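Local structure of death on curing protein (Enterobacteria phage P1, 3DD7) at residues A115-L118 and R119-G123; A11-D14 and A15-R19; Y58-A61 and T62-Y66; E46-D50 and L51-S55. The protein acts as the toxin of a phage toxin-antitoxin pair, a ribosome inhibitor of the Fic/DOC family that is held inactive by its antitoxin partner Phd. The protein carries 2 engineered substitutions. All blocks are in the same frame, centred on the assembly; numbering follows the deposited sequence.

Interaction 1: residues A115-L118 and R119-G123; sequences ADTL and RRLYG
Asp116 and Arg119, three residues apart on helix 111-122, face each other across one turn as a salt bridge, with Asp116 OD1 3.2 Å from Arg119 NH1. The carboxylate oxygen comes in at the edge of the guanidinium, in its plane, while the two flat groups are turned 64° against each other. Arg119 gets there by a bend at chi3 (-69°), which brings its end back along the helix and lays one guanidinium face over Ala115 O. The same group has a second acidic partner, since its NH2 forms a salt bridge with Asp50, the N-cap residue of helix 51-65.

Further round the helix, Thr117 and Leu121 run alongside each other with the same heading, and their branches CG2 and CD1 come to 4.1 Å. Thr117 CG2 also lies 3.8 Å from NH2 of Arg120, whose guanidinium reaches on to Glu96. On the buried side, Leu118 is set at an angle to Tyr122, and its CD2 meets ring atom CE2 at 4.1 Å. The Tyr122 ring carries CB of its neighbour Leu121 over the centre of one face, and its hydroxyl bonds to Phe92 O. Backbone bonds such as Tyr122 N to Leu118 O (2.8 Å) keep these side chains in step. Such i to i+3 and i to i+4 pairing is that of an amphipathic alpha-helix, here the C-terminal one of an all-alpha fold.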
loop_
_atom_site.group_PDB
_atom_site.type_symbol
_atom_site.label_atom_id
_atom_site.label_comp_id
_atom_site.label_asym_id
_atom_site.label_seq_id
_atom_site.Cartn_x
_atom_site.Cartn_y
_atom_site.Cartn_z
ATOM N N ALA A 115 0.074 2.466 11.443
ATOM C CA ALA A 115 1.177 3.427 11.521
ATOM C C ALA A 115 2.125 3.082 12.665
ATOM O O ALA A 115 3.347 3.185 12.507
ATOM C CB ALA A 115 0.663 4.858 11.647
ATOM N N ASP A 116 1.568 2.652 13.799
ATOM C CA ASP A 116 2.389 2.307 14.960
ATOM C C ASP A 116 3.331 1.162 14.617
ATOM O O ASP A 116 4.500 1.162 15.009
ATOM C CB ASP A 116 1.518 1.928 16.168
ATOM C CG ASP A 116 0.921 3.134 16.873
ATOM O OD1 ASP A 116 1.486 4.239 16.771
ATOM O OD2 ASP A 116 -0.119 2.969 17.557
ATOM N N THR A 117 2.823 0.197 13.865
ATOM C CA THR A 117 3.622 -0.960 13.484
ATOM C C THR A 117 4.692 -0.572 12.462
ATOM O O THR A 117 5.856 -0.965 12.589
ATOM C CB THR A 117 2.742 -2.105 12.965
ATOM O OG1 THR A 117 1.808 -2.459 13.997
ATOM C CG2 THR A 117 3.585 -3.321 12.609
ATOM N N LEU A 118 4.297 0.179 11.443
ATOM C CA LEU A 118 5.260 0.633 10.429
ATOM C C LEU A 118 6.368 1.464 11.084
ATOM O O LEU A 118 7.542 1.348 10.710
ATOM C CB LEU A 118 4.562 1.454 9.338
ATOM C CG LEU A 118 3.538 0.705 8.475
ATOM C CD1 LEU A 118 2.946 1.659 7.415
ATOM C CD2 LEU A 118 4.140 -0.512 7.852
ATOM N N ARG A 119 5.997 2.307 12.050
ATOM C CA ARG A 119 6.978 3.151 12.735
ATOM C C ARG A 119 7.967 2.292 13.537
ATOM O O ARG A 119 9.170 2.575 13.563
ATOM C CB ARG A 119 6.276 4.171 13.642
ATOM C CG ARG A 119 7.198 5.241 14.247
ATOM C CD ARG A 119 6.399 6.203 15.137
ATOM N NE ARG A 119 5.503 7.048 14.346
ATOM C CZ ARG A 119 4.183 6.898 14.292
ATOM N NH1 ARG A 119 3.585 5.933 14.983
ATOM N NH2 ARG A 119 3.457 7.703 13.544
ATOM N N ARG A 120 7.464 1.248 14.199
ATOM C CA ARG A 120 8.361 0.335 14.908
ATOM C C ARG A 120 9.316 -0.334 13.936
ATOM O O ARG A 120 10.518 -0.388 14.187
ATOM C CB ARG A 120 7.600 -0.720 15.707
ATOM C CG ARG A 120 8.462 -1.889 16.177
ATOM C CD ARG A 120 7.729 -2.759 17.170
ATOM N NE ARG A 120 6.527 -3.388 16.624
ATOM C CZ ARG A 120 6.541 -4.515 15.903
ATOM N NH1 ARG A 120 7.691 -5.116 15.614
ATOM N NH2 ARG A 120 5.401 -5.046 15.465
ATOM N N LEU A 121 8.774 -0.847 12.832
ATOM C CA LEU A 121 9.581 -1.581 11.863
ATOM C C LEU A 121 10.634 -0.703 11.201
ATOM O O LEU A 121 11.802 -1.096 11.127
ATOM C CB LEU A 121 8.698 -2.254 10.804
ATOM C CG LEU A 121 7.877 -3.454 11.301
ATOM C CD1 LEU A 121 6.902 -3.905 10.236
ATOM C CD2 LEU A 121 8.798 -4.626 11.729
ATOM N N TYR A 122 10.223 0.481 10.746
ATOM C CA TYR A 122 11.050 1.288 9.830
ATOM C C TYR A 122 11.533 2.650 10.319
ATOM O O TYR A 122 12.356 3.260 9.650
ATOM C CB TYR A 122 10.345 1.471 8.470
ATOM C CG TYR A 122 9.882 0.168 7.904
ATOM C CD1 TYR A 122 10.808 -0.807 7.548
ATOM C CD2 TYR A 122 8.527 -0.113 7.754
ATOM C CE1 TYR A 122 10.401 -2.055 7.059
ATOM C CE2 TYR A 122 8.104 -1.356 7.265
ATOM C CZ TYR A 122 9.050 -2.316 6.915
ATOM O OH TYR A 122 8.652 -3.536 6.434
ATOM N N GLY A 123 11.045 3.120 11.463
ATOM C CA GLY A 123 11.397 4.464 11.953
ATOM C C GLY A 123 12.751 4.564 12.658
ATOM O O GLY A 123 13.394 3.543 12.940
#

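Interaction 2: residues A11-D14 and A15-R19; sequences ALHD and ANISR
His13 and Ile17 sit one turn apart on helix 6-20 of the all-alpha Fic/DOC fold, their side chains running alongside each other in the same direction. Their apolar contact is a CH-pi interaction: Ile17 CG1 lies 3.8 Å from the centroid of the His13 ring, over one face but displaced toward the rim on the side of CE1 and NE2. The histidine can offer this face because its CG stands opposite the backbone N (chi1 167°), and Phe68 stacks with the same ring.

The backbone bonds are those of a regular alpha-helix. Ala15 N donates to Ala11 O at 2.9 Å and Asn16 N to Leu12 O at 3.0 Å; Ile17 N to His13 O follows the same pattern.

Polar side chains form bonds both beyond the helix and within it. Asn16 uses OD1 to accept from Arg74 and ND2 to reach a polar side chain of the bound peptide, to which Arg19 is joined by salt bridges. With Ala11 and Ala15, these residues form a face of helix 6-20 against the peptide, consistent with inhibition by Phd through fold complementation. His13 is held at two ring nitrogens, which should fix its rotation: NE2 bonds to Asp70 O, while ND1 donates to Asp14 OD1 at 2.8 Å; OD1 lies 5° out of the ring plane and is approached on its anti side, 23° out of the carboxylate plane.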
loop_
_atom_site.group_PDB
_atom_site.type_symbol
_atom_site.label_atom_id
_atom_site.label_comp_id
_atom_site.label_asym_id
_atom_site.label_seq_id
_atom_site.Cartn_x
_atom_site.Cartn_y
_atom_site.Cartn_z
ATOM N N ALA A 11 -0.617 0.913 -11.975
ATOM C CA ALA A 11 0.541 0.302 -12.637
ATOM C C ALA A 11 1.267 -0.649 -11.673
ATOM O O ALA A 11 1.724 -1.728 -12.067
ATOM C CB ALA A 11 1.483 1.365 -13.154
ATOM N N LEU A 12 1.354 -0.246 -10.410
ATOM C CA LEU A 12 2.007 -1.066 -9.394
ATOM C C LEU A 12 1.231 -2.372 -9.207
ATOM O O LEU A 12 1.818 -3.447 -9.202
ATOM C CB LEU A 12 2.111 -0.309 -8.070
ATOM C CG LEU A 12 2.849 -0.978 -6.909
ATOM C CD1 LEU A 12 3.225 0.090 -5.881
ATOM C CD2 LEU A 12 2.016 -2.096 -6.225
ATOM N N HIS A 13 -0.085 -2.273 -9.057
ATOM C CA HIS A 13 -0.943 -3.468 -9.068
ATOM C C HIS A 13 -0.704 -4.371 -10.280
ATOM O O HIS A 13 -0.533 -5.585 -10.134
ATOM C CB HIS A 13 -2.414 -3.068 -9.002
ATOM C CG HIS A 13 -3.360 -4.188 -9.314
ATOM N ND1 HIS A 13 -3.804 -4.458 -10.589
ATOM C CD2 HIS A 13 -3.990 -5.069 -8.507
ATOM C CE1 HIS A 13 -4.640 -5.476 -10.561
ATOM N NE2 HIS A 13 -4.772 -5.870 -9.307
ATOM N N ASP A 14 -0.713 -3.783 -11.474
ATOM C CA ASP A 14 -0.676 -4.589 -12.696
ATOM C C ASP A 14 0.687 -5.292 -12.793
ATOM O O ASP A 14 0.769 -6.457 -13.182
ATOM C CB ASP A 14 -0.926 -3.701 -13.904
ATOM C CG ASP A 14 -2.362 -3.212 -13.994
ATOM O OD1 ASP A 14 -3.235 -3.702 -13.225
ATOM O OD2 ASP A 14 -2.598 -2.345 -14.869
ATOM N N ALA A 15 1.752 -4.594 -12.396
ATOM C CA ALA A 15 3.098 -5.215 -12.389
ATOM C C ALA A 15 3.184 -6.362 -11.377
ATOM O O ALA A 15 3.859 -7.374 -11.610
ATOM C CB ALA A 15 4.153 -4.174 -12.111
ATOM N N ASN A 16 2.497 -6.188 -10.254
ATOM C CA ASN A 16 2.456 -7.192 -9.208
ATOM C C ASN A 16 1.693 -8.436 -9.683
ATOM O O ASN A 16 2.121 -9.587 -9.455
ATOM C CB ASN A 16 1.801 -6.608 -7.963
ATOM C CG ASN A 16 1.996 -7.488 -6.778
ATOM O OD1 ASN A 16 1.296 -8.458 -6.610
ATOM N ND2 ASN A 16 2.967 -7.165 -5.964
ATOM N N ILE A 17 0.585 -8.202 -10.376
ATOM C CA ILE A 17 -0.220 -9.302 -10.923
ATOM C C ILE A 17 0.633 -10.114 -11.902
ATOM O O ILE A 17 0.618 -11.353 -11.871
ATOM C CB ILE A 17 -1.520 -8.781 -11.615
ATOM C CG1 ILE A 17 -2.550 -8.335 -10.556
ATOM C CG2 ILE A 17 -2.113 -9.814 -12.620
ATOM C CD1 ILE A 17 -3.153 -9.439 -9.727
ATOM N N SER A 18 1.358 -9.396 -12.759
ATOM C CA SER A 18 2.214 -10.004 -13.775
ATOM C C SER A 18 3.303 -10.873 -13.143
ATOM O O SER A 18 3.573 -11.986 -13.597
ATOM C CB SER A 18 2.848 -8.915 -14.647
ATOM O OG SER A 18 3.545 -9.471 -15.749
ATOM N N ARG A 19 3.915 -10.368 -12.088
ATOM C CA ARG A 19 5.059 -11.036 -11.493
ATOM C C ARG A 19 4.643 -12.204 -10.598
ATOM O O ARG A 19 5.245 -13.281 -10.660
ATOM C CB ARG A 19 5.930 -10.020 -10.745
ATOM C CG ARG A 19 7.043 -10.645 -9.937
ATOM C CD ARG A 19 8.135 -9.668 -9.713
ATOM N NE ARG A 19 9.095 -10.171 -8.726
ATOM C CZ ARG A 19 10.186 -9.516 -8.385
ATOM N NH1 ARG A 19 10.479 -8.374 -9.005
ATOM N NH2 ARG A 19 11.000 -10.008 -7.444
#

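Interaction 3: residues Y58-A61 and T62-Y66; sequences YLVA and TARGY. Engineered in segment 62-66: Tyr66 (natural residue His).
Thr62 opens the second half of this contact by reaching back one turn to Tyr58. Its N donates to Tyr58 O at 3.1 Å, and its OG1, set beside its own backbone N with chi1 -64°, adds a weak bond to the same oxygen at 3.4 Å, so one carbonyl takes two donors from one residue. The Tyr58 side chain itself heads elsewhere: its hydroxyl is bonded to His3 ND1 and Ile4 N, and its ring meets that of Phe83.

Ala63 follows, with N bonded to Leu59 O at 2.9 Å. Its methyl CB lies 4.4 Å from Leu59 CD2, a small apolar contact on the side of the helix that also touches Ala76 and Ala105.

Arg64 lies flat against Val60. Its chain is extended from CG to NE and runs beside the valine, pointing the same way, until the guanidinium passes across the methyl. Val60 CG1 sits over the centre of one face, 3.4 Å from Arg64 CZ. The valine branch involved is the one opposite its backbone N (chi1 178°). NE is hydrogen-bonded to Ala104 O of helix 97-105, so the flat group has both apolar cover and a polar partner.

Tyr66, an engineered residue where the natural one is His, is the first to leave helical angles, with positive phi (49°), and its O accepts from Ser27. These turns form the buried C-terminal half of helix 51-65, near the centre of the chain, packed against helices 31-45, 72-86, 97-105 and 111-122; the histidine position taken by Tyr66 probably opens the Fic-type signature sequence.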
loop_
_atom_site.group_PDB
_atom_site.type_symbol
_atom_site.label_atom_id
_atom_site.label_comp_id
_atom_site.label_asym_id
_atom_site.label_seq_id
_atom_site.Cartn_x
_atom_site.Cartn_y
_atom_site.Cartn_z
ATOM N N TYR A 58 -2.516 5.152 3.146
ATOM C CA TYR A 58 -2.463 4.438 1.859
ATOM C C TYR A 58 -2.730 2.947 2.032
ATOM O O TYR A 58 -3.505 2.359 1.271
ATOM C CB TYR A 58 -1.122 4.594 1.159
ATOM C CG TYR A 58 -0.955 5.889 0.390
ATOM C CD1 TYR A 58 -1.493 6.043 -0.894
ATOM C CD2 TYR A 58 -0.261 6.950 0.948
ATOM C CE1 TYR A 58 -1.335 7.236 -1.598
ATOM C CE2 TYR A 58 -0.069 8.142 0.250
ATOM C CZ TYR A 58 -0.620 8.286 -1.020
ATOM O OH TYR A 58 -0.447 9.469 -1.712
ATOM N N LEU A 59 -2.059 2.329 3.000
ATOM C CA LEU A 59 -2.213 0.908 3.209
ATOM C C LEU A 59 -3.677 0.555 3.506
ATOM O O LEU A 59 -4.266 -0.290 2.827
ATOM C CB LEU A 59 -1.285 0.408 4.320
ATOM C CG LEU A 59 -1.083 -1.107 4.406
ATOM C CD1 LEU A 59 0.248 -1.488 5.103
ATOM C CD2 LEU A 59 -2.279 -1.796 5.106
ATOM N N VAL A 60 -4.266 1.198 4.515
ATOM C CA VAL A 60 -5.644 0.880 4.894
ATOM C C VAL A 60 -6.625 1.204 3.752
ATOM O O VAL A 60 -7.527 0.405 3.443
ATOM C CB VAL A 60 -6.074 1.566 6.217
ATOM C CG1 VAL A 60 -7.551 1.267 6.567
ATOM C CG2 VAL A 60 -5.188 1.119 7.373
ATOM N N ALA A 61 -6.447 2.365 3.117
ATOM C CA ALA A 61 -7.393 2.797 2.073
ATOM C C ALA A 61 -7.467 1.808 0.904
ATOM O O ALA A 61 -8.562 1.481 0.415
ATOM C CB ALA A 61 -7.071 4.210 1.593
ATOM N N THR A 62 -6.314 1.301 0.482
ATOM C CA THR A 62 -6.266 0.341 -0.617
ATOM C C THR A 62 -6.697 -1.051 -0.150
ATOM O O THR A 62 -7.459 -1.739 -0.840
ATOM C CB THR A 62 -4.884 0.345 -1.287
ATOM O OG1 THR A 62 -4.693 1.641 -1.867
ATOM C CG2 THR A 62 -4.794 -0.697 -2.390
ATOM N N ALA A 63 -6.243 -1.440 1.037
ATOM C CA ALA A 63 -6.570 -2.756 1.557
ATOM C C ALA A 63 -8.079 -2.961 1.712
ATOM O O ALA A 63 -8.587 -4.061 1.473
ATOM C CB ALA A 63 -5.823 -3.024 2.866
ATOM N N ARG A 64 -8.794 -1.896 2.073
ATOM C CA ARG A 64 -10.251 -1.952 2.282
ATOM C C ARG A 64 -11.079 -1.517 1.077
ATOM O O ARG A 64 -12.305 -1.686 1.071
ATOM C CB ARG A 64 -10.647 -1.068 3.462
ATOM C CG ARG A 64 -10.085 -1.537 4.743
ATOM C CD ARG A 64 -10.665 -0.807 5.920
ATOM N NE ARG A 64 -9.817 -1.156 7.036
ATOM C CZ ARG A 64 -9.815 -0.596 8.235
ATOM N NH1 ARG A 64 -10.652 0.399 8.538
ATOM N NH2 ARG A 64 -8.937 -1.053 9.123
ATOM N N GLY A 65 -10.410 -0.960 0.073
ATOM C CA GLY A 65 -11.087 -0.213 -0.986
ATOM C C GLY A 65 -11.622 -1.028 -2.154
ATOM O O GLY A 65 -12.485 -0.539 -2.894
ATOM N N TYR A 66 -11.120 -2.257 -2.316
ATOM C CA TYR A 66 -11.548 -3.162 -3.400
ATOM C C TYR A 66 -11.527 -2.455 -4.750
ATOM O O TYR A 66 -12.479 -2.500 -5.529
ATOM C CB TYR A 66 -12.926 -3.784 -3.104
ATOM C CG TYR A 66 -12.928 -4.622 -1.844
ATOM C CD1 TYR A 66 -13.182 -4.038 -0.605
ATOM C CD2 TYR A 66 -12.643 -5.990 -1.889
ATOM C CE1 TYR A 66 -13.170 -4.786 0.564
ATOM C CE2 TYR A 66 -12.629 -6.764 -0.720
ATOM C CZ TYR A 66 -12.895 -6.151 0.505
ATOM O OH TYR A 66 -12.890 -6.885 1.677
#

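Interaction 4: residues E46-D50 and L51-S55; sequences EEITD and LFEVS
The N-terminus of helix 51-65 is capped by Asp50, whose carboxylate oxygen OD1 takes two backbone N-H groups of the first turn. Glu53 N donates at 3.1 Å and meets OD1 on its anti side, 30° out of the carboxylate plane; Phe52 N is nearer at 2.8 Å, but its N-H...O angle of 124° makes that bond weak. With CG opposite its backbone N (chi1 -172°), the aspartate turns the carboxylate back over the helix end. The same OD1 also pairs with Arg119 of helix 111-122, so the cap doubles as a link between helices. Val54 N donates to Asp50 O at 3.1 Å, the first backbone bond of the helix.

Preceding the cap, the loop leaves helix 31-45 through a Schellman motif ending at Glu47, and its Ile48 turns inward onto the new helix in a hydrophobic contact that spans the cap. Ile48 CG2 presses on Val54 CG2 at 3.5 Å, tighter than a usual van der Waals contact. Glu53 crosses Ile48 at about a right angle, its chain bent at chi2, and lays OE2 3.6 Å from Ile48 CG2. Val54 also packs on Phe83 of helix 72-86.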
loop_
_atom_site.group_PDB
_atom_site.type_symbol
_atom_site.label_atom_id
_atom_site.label_comp_id
_atom_site.label_asym_id
_atom_site.label_seq_id
_atom_site.Cartn_x
_atom_site.Cartn_y
_atom_site.Cartn_z
ATOM N N GLU A 46 -6.069 17.433 7.112
ATOM C CA GLU A 46 -5.760 17.109 8.499
ATOM C C GLU A 46 -4.328 17.480 8.872
ATOM O O GLU A 46 -3.920 17.337 10.031
ATOM C CB GLU A 46 -6.044 15.626 8.786
ATOM C CG GLU A 46 -7.496 15.285 8.631
ATOM C CD GLU A 46 -7.824 13.882 9.080
ATOM O OE1 GLU A 46 -6.917 13.151 9.558
ATOM O OE2 GLU A 46 -9.003 13.500 8.948
ATOM N N GLU A 47 -3.582 17.981 7.888
ATOM C CA GLU A 47 -2.194 18.408 8.080
ATOM C C GLU A 47 -1.321 17.279 8.624
ATOM O O GLU A 47 -0.580 17.460 9.598
ATOM C CB GLU A 47 -2.097 19.626 9.004
ATOM C CG GLU A 47 -3.027 20.773 8.655
ATOM C CD GLU A 47 -2.760 21.961 9.556
ATOM O OE1 GLU A 47 -3.437 22.084 10.584
ATOM O OE2 GLU A 47 -1.841 22.739 9.251
ATOM N N ILE A 48 -1.407 16.123 7.976
ATOM C CA ILE A 48 -0.658 14.951 8.422
ATOM C C ILE A 48 0.753 15.009 7.846
ATOM O O ILE A 48 0.940 14.884 6.634
ATOM C CB ILE A 48 -1.357 13.647 8.001
ATOM C CG1 ILE A 48 -2.822 13.645 8.494
ATOM C CG2 ILE A 48 -0.551 12.450 8.511
ATOM C CD1 ILE A 48 -3.672 12.451 8.041
ATOM N N THR A 49 1.743 15.198 8.713
ATOM C CA THR A 49 3.128 15.301 8.264
ATOM C C THR A 49 3.921 14.047 8.627
ATOM O O THR A 49 5.049 13.853 8.171
ATOM C CB THR A 49 3.833 16.556 8.843
ATOM O OG1 THR A 49 3.772 16.527 10.276
ATOM C CG2 THR A 49 3.175 17.832 8.338
ATOM N N ASP A 50 3.333 13.206 9.468
ATOM C CA ASP A 50 3.997 11.990 9.895
ATOM C C ASP A 50 3.959 10.946 8.786
ATOM O O ASP A 50 2.881 10.492 8.407
ATOM C CB ASP A 50 3.325 11.449 11.153
ATOM C CG ASP A 50 4.082 10.290 11.748
ATOM O OD1 ASP A 50 4.141 9.233 11.106
ATOM O OD2 ASP A 50 4.635 10.436 12.860
ATOM N N LEU A 51 5.138 10.563 8.289
ATOM C CA LEU A 51 5.238 9.666 7.140
ATOM C C LEU A 51 4.579 8.331 7.425
ATOM O O LEU A 51 3.958 7.748 6.541
ATOM C CB LEU A 51 6.695 9.459 6.735
ATOM C CG LEU A 51 7.333 10.667 6.047
ATOM C CD1 LEU A 51 8.771 10.291 5.683
ATOM C CD2 LEU A 51 6.545 11.094 4.795
ATOM N N PHE A 52 4.673 7.868 8.666
ATOM C CA PHE A 52 4.092 6.561 8.999
ATOM C C PHE A 52 2.573 6.579 9.036
ATOM O O PHE A 52 1.938 5.592 8.624
ATOM C CB PHE A 52 4.718 6.002 10.267
ATOM C CG PHE A 52 6.180 5.751 10.101
ATOM C CD1 PHE A 52 6.618 4.691 9.301
ATOM C CD2 PHE A 52 7.124 6.619 10.639
ATOM C CE1 PHE A 52 7.974 4.474 9.091
ATOM C CE2 PHE A 52 8.487 6.400 10.430
ATOM C CZ PHE A 52 8.913 5.331 9.665
ATOM N N GLU A 53 2.000 7.693 9.499
ATOM C CA GLU A 53 0.541 7.864 9.443
ATOM C C GLU A 53 0.065 7.901 7.995
ATOM O O GLU A 53 -0.906 7.244 7.644
ATOM C CB GLU A 53 0.035 9.112 10.189
ATOM C CG GLU A 53 -1.197 8.750 11.077
ATOM C CD GLU A 53 -2.467 9.592 10.885
ATOM O OE1 GLU A 53 -3.524 8.983 10.571
ATOM O OE2 GLU A 53 -2.449 10.830 11.101
ATOM N N VAL A 54 0.768 8.660 7.156
ATOM C CA VAL A 54 0.429 8.738 5.733
ATOM C C VAL A 54 0.564 7.367 5.057
ATOM O O VAL A 54 -0.365 6.933 4.388
ATOM C CB VAL A 54 1.216 9.834 4.988
ATOM C CG1 VAL A 54 0.697 9.983 3.556
ATOM C CG2 VAL A 54 1.070 11.184 5.731
ATOM N N SER A 55 1.699 6.685 5.252
ATOM C CA SER A 55 1.877 5.336 4.704
ATOM C C SER A 55 0.738 4.420 5.132
ATOM O O SER A 55 0.186 3.674 4.318
ATOM C CB SER A 55 3.217 4.730 5.130
ATOM O OG SER A 55 3.367 3.414 4.619
#

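In the fold
From the N terminus, interaction 2 comes first, within helix 6-20, followed by interaction 4, where the loop after helix 31-45 turns into helix 51-65. Interaction 3 continues directly along that same helix to its C-terminal end, and interaction 1 lies on the last helix, 111-122. Each joins adjoining segments, so none closes a long loop, and none nests in or crosses another. Interactions 1 and 4 nevertheless touch, through the Arg119 to Asp50 salt bridge and the packing of Leu118 on Ser55, which joins the C-terminal helix to the start of helix 51-65. Interaction 2 lies across the chain's centre from interactions 1 and 4, while interaction 3 lies nearer the middle.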